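Local coordinates for protein acyl-CoA dehydrogenase (Bacillus anthracis, PDB 3OWA) that probably oxidises fatty acyl-CoA thioesters to their trans-2-enoyl forms, using a bound FAD as the first acceptor of the electrons, at residues D20-T23 and I24-F28; S566-K569 and L570-T574; L576-I579 and P580-E584. All coordinates share one frame; numbering follows the deposited sequence.

Interaction 1 (D20-T23 and I24-F28); sequences DEIT and IDQVF
The shortest polar bonds here join T23 and Q26 in both directions. The amide oxygen OE1 of Q26 accepts from the backbone N of T23 at 2.7 Å, with the donor lying in the plane of the carbonyl, and the N-H points at it with moderate straightness (149°). In return the backbone N of Q26 donates to the backbone O of T23, also at 2.7 Å, but this donor sits well above the carbonyl plane. Glutamine suits the place because its flexible chain is long enough to bring an acceptor back three residues. CG is turned away from its own carbonyl carbon (chi1 -59°), and the extended chain beyond it crosses the T23 side chain at about a right angle.

The methyl CG2 of T23 packs against aliphatic carbons, 3.5 Å from CG of Q26 and 3.6 Å from CB of D25; the beta branch of threonine supplies this methyl. On the buried side, CG2 of I22 meets the aliphatic CB of Q26 at 3.9 Å and touches CG1 of V27 at 4.0 Å. I22 and V27 face helices 490-520 and 305-336, both resting on R327, so their branched hydrocarbon suits the interior. K515 holds the backbone O of V27 and K468 that of D20, so charged ends from the helical domain fasten the loop at two points.

Residues I24 and D25 occupy the corners of a type I beta turn, a single 3-10 turn closed between T23 and Q26. Because the Q26 side chain folds back to the T23 amide, the turn is clasped by one backbone bond and one side-chain bond, in the loop ahead of helix 35-52.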
loop_
_atom_site.group_PDB
_atom_site.type_symbol
_atom_site.label_atom_id
_atom_site.label_comp_id
_atom_site.label_asym_id
_atom_site.label_seq_id
_atom_site.Cartn_x
_atom_site.Cartn_y
_atom_site.Cartn_z
ATOM N N ASP A 20 -23.075 -24.462 -2.484
ATOM C CA ASP A 20 -23.893 -24.902 -3.610
ATOM C C ASP A 20 -23.199 -24.567 -4.908
ATOM O O ASP A 20 -22.395 -23.633 -4.975
ATOM C CB ASP A 20 -25.277 -24.239 -3.578
ATOM C CG ASP A 20 -26.147 -24.739 -2.423
ATOM O OD1 ASP A 20 -25.984 -25.908 -1.999
ATOM O OD2 ASP A 20 -27.011 -23.969 -1.941
ATOM N N GLU A 21 -23.522 -25.323 -5.945
ATOM C CA GLU A 21 -22.884 -25.171 -7.238
ATOM C C GLU A 21 -23.652 -24.101 -8.024
ATOM O O GLU A 21 -24.547 -24.429 -8.805
ATOM C CB GLU A 21 -22.900 -26.530 -7.965
ATOM C CG GLU A 21 -21.630 -26.885 -8.722
ATOM C CD GLU A 21 -21.675 -26.462 -10.186
ATOM O OE1 GLU A 21 -21.992 -25.280 -10.471
ATOM O OE2 GLU A 21 -21.385 -27.314 -11.057
ATOM N N ILE A 22 -23.311 -22.832 -7.813
ATOM C CA ILE A 22 -24.016 -21.722 -8.461
ATOM C C ILE A 22 -23.832 -21.745 -9.980
ATOM O O ILE A 22 -22.759 -22.052 -10.484
ATOM C CB ILE A 22 -23.574 -20.339 -7.901
ATOM C CG1 ILE A 22 -23.622 -20.313 -6.363
ATOM C CG2 ILE A 22 -24.363 -19.199 -8.576
ATOM C CD1 ILE A 22 -24.997 -20.463 -5.716
ATOM N N THR A 23 -24.894 -21.394 -10.690
ATOM C CA THR A 23 -24.975 -21.548 -12.122
ATOM C C THR A 23 -24.959 -20.181 -12.822
ATOM O O THR A 23 -25.361 -19.183 -12.219
ATOM C CB THR A 23 -26.293 -22.318 -12.436
ATOM O OG1 THR A 23 -26.060 -23.252 -13.488
ATOM C CG2 THR A 23 -27.435 -21.405 -12.793
ATOM N N ILE A 24 -24.523 -20.131 -14.087
ATOM C CA ILE A 24 -24.481 -18.848 -14.838
ATOM C C ILE A 24 -25.803 -18.083 -14.840
ATOM O O ILE A 24 -25.818 -16.849 -14.859
ATOM C CB ILE A 24 -23.970 -18.971 -16.303
ATOM C CG1 ILE A 24 -24.677 -20.105 -17.065
ATOM C CG2 ILE A 24 -22.475 -19.158 -16.331
ATOM C CD1 ILE A 24 -24.570 -19.972 -18.560
ATOM N N ASP A 25 -26.911 -18.824 -14.816
ATOM C CA ASP A 25 -28.244 -18.234 -14.743
ATOM C C ASP A 25 -28.537 -17.571 -13.396
ATOM O O ASP A 25 -29.438 -16.742 -13.298
ATOM C CB ASP A 25 -29.314 -19.287 -15.050
ATOM C CG ASP A 25 -29.802 -19.215 -16.473
ATOM O OD1 ASP A 25 -29.644 -20.224 -17.193
ATOM O OD2 ASP A 25 -30.343 -18.149 -16.869
ATOM N N GLN A 26 -27.777 -17.923 -12.364
ATOM C CA GLN A 26 -28.002 -17.353 -11.031
ATOM C C GLN A 26 -27.061 -16.185 -10.704
ATOM O O GLN A 26 -26.994 -15.753 -9.551
ATOM C CB GLN A 26 -27.885 -18.430 -9.962
ATOM C CG GLN A 26 -28.866 -19.609 -10.123
ATOM C CD GLN A 26 -28.425 -20.765 -9.289
ATOM O OE1 GLN A 26 -27.311 -21.241 -9.441
ATOM N NE2 GLN A 26 -29.268 -21.200 -8.368
ATOM N N VAL A 27 -26.339 -15.681 -11.704
ATOM C CA VAL A 27 -25.527 -14.483 -11.485
ATOM C C VAL A 27 -25.876 -13.354 -12.438
ATOM O O VAL A 27 -26.149 -13.573 -13.631
ATOM C CB VAL A 27 -23.990 -14.754 -11.538
ATOM C CG1 VAL A 27 -23.578 -15.776 -10.487
ATOM C CG2 VAL A 27 -23.559 -15.189 -12.921
ATOM N N PHE A 28 -25.872 -12.145 -11.896
ATOM C CA PHE A 28 -25.999 -10.934 -12.694
ATOM C C PHE A 28 -24.591 -10.406 -13.026
ATOM O O PHE A 28 -23.711 -10.403 -12.164
ATOM C CB PHE A 28 -26.837 -9.884 -11.947
ATOM C CG PHE A 28 -27.076 -8.631 -12.739
ATOM C CD1 PHE A 28 -28.101 -8.580 -13.677
ATOM C CD2 PHE A 28 -26.258 -7.516 -12.564
ATOM C CE1 PHE A 28 -28.321 -7.436 -14.437
ATOM C CE2 PHE A 28 -26.451 -6.373 -13.320
ATOM C CZ PHE A 28 -27.499 -6.327 -14.254
#

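Interaction 2 (S566-K569 and L570-T574); sequences SLRK and LTRHT
L570 pairs with S566 one turn back: its backbone N donates to the backbone O of S566 at 3.0 Å, the ordinary bond of an alpha helix. With CG anti to the carbonyl carbon (chi1 -79°), the leucine chain folds back along the preceding turn, and its CG passes 3.5 Å from the same O of S566. The branched end reaches I470 and M473 of helix 458-482, while L567 joins I470 and packs on helix 526-554. Leucine suits both places as a bulky group with no polar end to satisfy.

R568 and R572 are neighbours on the exposed side and meet through their methylene groups, CD to CD at 3.6 Å, as the chains cross. Bends in both chains turn the guanidinium planes steeply against each other (77°), with the NE of R568 and the NE of R572 5.3 Å apart. R568 also packs on R568 of the second subunit.

Past T571 the helix ends, and its carbonyls find other donors. ND1 of H573 donates to the backbone O of T571 at 3.1 Å, almost straight (167°) and in the ring plane. A water donates to the backbone O of K569 at 2.9 Å and also approaches that of R572. Basic side chains here probably suit the negative end of the helix dipole, while the imidazole bond implies that ND1 of H573 carries a proton.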
loop_
_atom_site.group_PDB
_atom_site.type_symbol
_atom_site.label_atom_id
_atom_site.label_comp_id
_atom_site.label_asym_id
_atom_site.label_seq_id
_atom_site.Cartn_x
_atom_site.Cartn_y
_atom_site.Cartn_z
ATOM N N SER A 566 -4.744 -34.022 2.966
ATOM C CA SER A 566 -6.093 -33.722 2.433
ATOM C C SER A 566 -6.080 -32.394 1.642
ATOM O O SER A 566 -6.711 -32.286 0.584
ATOM C CB SER A 566 -7.155 -33.683 3.543
ATOM O OG SER A 566 -7.309 -34.959 4.162
ATOM N N LEU A 567 -5.343 -31.408 2.159
ATOM C CA LEU A 567 -5.223 -30.096 1.513
ATOM C C LEU A 567 -4.436 -30.206 0.208
ATOM O O LEU A 567 -4.837 -29.629 -0.811
ATOM C CB LEU A 567 -4.592 -29.060 2.457
ATOM C CG LEU A 567 -4.306 -27.645 1.909
ATOM C CD1 LEU A 567 -5.564 -26.981 1.287
ATOM C CD2 LEU A 567 -3.694 -26.753 2.982
ATOM N N ARG A 568 -3.339 -30.969 0.242
ATOM C CA ARG A 568 -2.534 -31.258 -0.955
ATOM C C ARG A 568 -3.370 -31.932 -2.052
ATOM O O ARG A 568 -3.266 -31.578 -3.228
ATOM C CB ARG A 568 -1.305 -32.107 -0.595
ATOM C CG ARG A 568 -0.152 -32.017 -1.591
ATOM C CD ARG A 568 -0.058 -33.252 -2.506
ATOM N NE ARG A 568 0.002 -34.518 -1.762
ATOM C CZ ARG A 568 1.124 -35.148 -1.420
ATOM N NH1 ARG A 568 2.311 -34.648 -1.748
ATOM N NH2 ARG A 568 1.058 -36.289 -0.743
ATOM N N LYS A 569 -4.209 -32.883 -1.650
ATOM C CA LYS A 569 -5.165 -33.533 -2.553
ATOM C C LYS A 569 -6.168 -32.536 -3.150
ATOM O O LYS A 569 -6.544 -32.655 -4.317
ATOM C CB LYS A 569 -5.922 -34.662 -1.831
ATOM C CG LYS A 569 -5.117 -35.962 -1.675
ATOM C CD LYS A 569 -5.886 -37.031 -0.908
ATOM C CE LYS A 569 -4.947 -38.141 -0.421
ATOM N NZ LYS A 569 -5.635 -39.083 0.514
ATOM N N LEU A 570 -6.593 -31.561 -2.350
ATOM C CA LEU A 570 -7.559 -30.574 -2.811
ATOM C C LEU A 570 -6.901 -29.517 -3.674
ATOM O O LEU A 570 -7.549 -28.824 -4.434
ATOM C CB LEU A 570 -8.267 -29.930 -1.625
ATOM C CG LEU A 570 -9.390 -30.761 -1.011
ATOM C CD1 LEU A 570 -9.913 -30.031 0.188
ATOM C CD2 LEU A 570 -10.522 -31.046 -2.007
ATOM N N THR A 571 -5.590 -29.448 -3.597
ATOM C CA THR A 571 -4.892 -28.314 -4.150
ATOM C C THR A 571 -4.029 -28.631 -5.381
ATOM O O THR A 571 -3.602 -27.728 -6.110
ATOM C CB THR A 571 -4.130 -27.630 -3.011
ATOM O OG1 THR A 571 -4.276 -26.223 -3.134
ATOM C CG2 THR A 571 -2.692 -28.072 -2.940
ATOM N N ARG A 572 -3.815 -29.923 -5.616
ATOM C CA ARG A 572 -3.043 -30.415 -6.758
ATOM C C ARG A 572 -3.684 -30.074 -8.110
ATOM O O ARG A 572 -4.875 -30.322 -8.322
ATOM C CB ARG A 572 -2.891 -31.939 -6.652
ATOM C CG ARG A 572 -1.971 -32.407 -5.525
ATOM C CD ARG A 572 -1.274 -33.729 -5.857
ATOM N NE ARG A 572 -2.142 -34.655 -6.587
ATOM C CZ ARG A 572 -2.071 -34.886 -7.900
ATOM N NH1 ARG A 572 -1.165 -34.269 -8.653
ATOM N NH2 ARG A 572 -2.909 -35.744 -8.468
ATOM N N HIS A 573 -2.891 -29.514 -9.018
ATOM C CA HIS A 573 -3.326 -29.260 -10.390
ATOM C C HIS A 573 -2.136 -28.896 -11.243
ATOM O O HIS A 573 -1.048 -28.692 -10.719
ATOM C CB HIS A 573 -4.364 -28.132 -10.458
ATOM C CG HIS A 573 -3.809 -26.773 -10.155
ATOM N ND1 HIS A 573 -3.504 -26.361 -8.875
ATOM C CD2 HIS A 573 -3.534 -25.722 -10.965
ATOM C CE1 HIS A 573 -3.064 -25.114 -8.910
ATOM N NE2 HIS A 573 -3.081 -24.700 -10.166
ATOM N N THR A 574 -2.334 -28.793 -12.552
ATOM C CA THR A 574 -1.249 -28.373 -13.425
ATOM C C THR A 574 -1.259 -26.864 -13.536
ATOM O O THR A 574 -2.110 -26.308 -14.203
ATOM C CB THR A 574 -1.350 -28.966 -14.839
ATOM O OG1 THR A 574 -1.246 -30.391 -14.762
ATOM C CG2 THR A 574 -0.211 -28.427 -15.727
HETATM O O HOH W 1 -6.694 -31.048 -6.698
#

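Interaction 3 (L576-I579 and P580-E584); sequences LNVI and PKKRE
The amide of N577 meets the CD-CG edge of the P580 ring, the two side chains crossing at about a right angle: OD1 of N577 is 3.2 Å from CD of P580 and ND2 of N577 is 3.5 Å from its CG. CG of N577 stands anti to the backbone N (chi1 179°), which brings OD1 round to accept, weakly, from the backbone N of I579 at 3.4 Å. Asparagine suits this cap by offering a short-armed acceptor.

Apolar contacts follow the first turn. The proline ring brings CD of P580 to 3.5 Å from CB of I579, a closeness imposed by the Ile-Pro peptide link, and CG2 of V578 runs beside the K582 chain, meeting its CE at 3.9 Å.

Backbone bonds then take over. The N of K582 donates to the O of V578 at 2.8 Å, and the N of R583 to the O of I579 at 3.2 Å.

The charged ends are held by partners beyond the turn. NZ of K582 forms a salt bridge to E538 and a hydrogen bond to N313, a fitting answer for a buried lysine, while NZ of K581 pairs with E533. R583 reaches E491 of the second subunit.

An N-cap asparagine followed by a proline in the first turn, where the missing N-H costs no helix bond, is a classic helix start. It opens helix 578-592 at the subunit interface.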
loop_
_atom_site.group_PDB
_atom_site.type_symbol
_atom_site.label_atom_id
_atom_site.label_comp_id
_atom_site.label_asym_id
_atom_site.label_seq_id
_atom_site.Cartn_x
_atom_site.Cartn_y
_atom_site.Cartn_z
ATOM N N LEU A 576 -0.546 -23.003 -14.586
ATOM C CA LEU A 576 -0.379 -22.308 -15.859
ATOM C C LEU A 576 0.837 -21.424 -15.830
ATOM O O LEU A 576 1.311 -21.046 -14.756
ATOM C CB LEU A 576 -1.577 -21.413 -16.127
ATOM C CG LEU A 576 -2.969 -22.036 -16.085
ATOM C CD1 LEU A 576 -4.002 -20.906 -16.097
ATOM C CD2 LEU A 576 -3.167 -23.017 -17.260
ATOM N N ASN A 577 1.333 -21.096 -17.018
ATOM C CA ASN A 577 2.351 -20.066 -17.205
ATOM C C ASN A 577 1.664 -18.714 -17.448
ATOM O O ASN A 577 1.140 -18.457 -18.531
ATOM C CB ASN A 577 3.269 -20.445 -18.388
ATOM C CG ASN A 577 4.333 -19.406 -18.669
ATOM O OD1 ASN A 577 4.589 -18.504 -17.854
ATOM N ND2 ASN A 577 4.964 -19.520 -19.841
ATOM N N VAL A 578 1.664 -17.855 -16.426
ATOM C CA VAL A 578 0.845 -16.640 -16.502
ATOM C C VAL A 578 1.596 -15.478 -17.167
ATOM O O VAL A 578 0.984 -14.464 -17.554
ATOM C CB VAL A 578 0.297 -16.206 -15.111
ATOM C CG1 VAL A 578 -0.663 -17.262 -14.561
ATOM C CG2 VAL A 578 1.429 -15.908 -14.144
ATOM N N ILE A 579 2.910 -15.645 -17.319
ATOM C CA ILE A 579 3.745 -14.555 -17.780
ATOM C C ILE A 579 3.335 -14.113 -19.195
ATOM O O ILE A 579 3.034 -12.922 -19.388
ATOM C CB ILE A 579 5.271 -14.796 -17.536
ATOM C CG1 ILE A 579 5.578 -14.701 -16.030
ATOM C CG2 ILE A 579 6.105 -13.782 -18.282
ATOM C CD1 ILE A 579 6.992 -15.161 -15.631
ATOM N N PRO A 580 3.237 -15.062 -20.165
ATOM C CA PRO A 580 2.746 -14.652 -21.490
ATOM C C PRO A 580 1.266 -14.213 -21.500
ATOM O O PRO A 580 0.860 -13.402 -22.346
ATOM C CB PRO A 580 2.931 -15.920 -22.368
ATOM C CG PRO A 580 3.908 -16.766 -21.638
ATOM C CD PRO A 580 3.717 -16.460 -20.163
ATOM N N LYS A 581 0.457 -14.774 -20.603
ATOM C CA LYS A 581 -0.924 -14.363 -20.488
ATOM C C LYS A 581 -1.056 -12.907 -20.026
ATOM O O LYS A 581 -1.926 -12.171 -20.507
ATOM C CB LYS A 581 -1.688 -15.315 -19.563
ATOM C CG LYS A 581 -1.744 -16.750 -20.112
ATOM C CD LYS A 581 -2.604 -17.674 -19.281
ATOM C CE LYS A 581 -2.807 -19.041 -19.976
ATOM N NZ LYS A 581 -3.485 -18.897 -21.316
ATOM N N LYS A 582 -0.188 -12.492 -19.101
ATOM C CA LYS A 582 -0.244 -11.116 -18.590
ATOM C C LYS A 582 0.205 -10.172 -19.691
ATOM O O LYS A 582 -0.317 -9.083 -19.819
ATOM C CB LYS A 582 0.584 -10.949 -17.311
ATOM C CG LYS A 582 -0.071 -11.589 -16.104
ATOM C CD LYS A 582 0.792 -11.485 -14.853
ATOM C CE LYS A 582 0.122 -12.225 -13.698
ATOM N NZ LYS A 582 0.743 -11.950 -12.372
ATOM N N ARG A 583 1.151 -10.613 -20.521
ATOM C CA ARG A 583 1.594 -9.787 -21.649
ATOM C C ARG A 583 0.477 -9.654 -22.653
ATOM O O ARG A 583 0.307 -8.606 -23.268
ATOM C CB ARG A 583 2.833 -10.376 -22.340
ATOM C CG ARG A 583 4.067 -10.385 -21.432
ATOM C CD ARG A 583 5.258 -10.977 -22.175
ATOM N NE ARG A 583 6.510 -10.852 -21.416
ATOM C CZ ARG A 583 7.707 -11.029 -21.982
ATOM N NH1 ARG A 583 7.780 -11.295 -23.292
ATOM N NH2 ARG A 583 8.822 -10.908 -21.265
ATOM N N GLU A 584 -0.279 -10.723 -22.835
ATOM C CA GLU A 584 -1.433 -10.673 -23.730
ATOM C C GLU A 584 -2.539 -9.754 -23.170
ATOM O O GLU A 584 -3.092 -8.924 -23.897
ATOM C CB GLU A 584 -1.968 -12.076 -23.965
ATOM C CG GLU A 584 -2.878 -12.168 -25.168
ATOM C CD GLU A 584 -3.198 -13.612 -25.596
ATOM O OE1 GLU A 584 -2.527 -14.565 -25.120
ATOM O OE2 GLU A 584 -4.145 -13.776 -26.393
#

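Overall arrangement
Interaction 1 lies near the start of the chain, in the loop before helix 35-52, whereas interactions 2 and 3 come close together near its end. Interaction 2 is the finish of helix 557-571 and interaction 3 the beginning of helix 578-592, their centres 22 Å apart with a short linker between. The centre of interaction 1 lies 25 Å from that of interaction 2 and 28 Å from that of interaction 3, without touching either. Helix 458-482 is common ground for all three. Interactions 2 and 3 also lean on helix 526-554 and reach the second subunit, so the C-terminal helices take part in dimer assembly. Helix 305-336 serves interactions 1 and 3, helix 490-520 interaction 1.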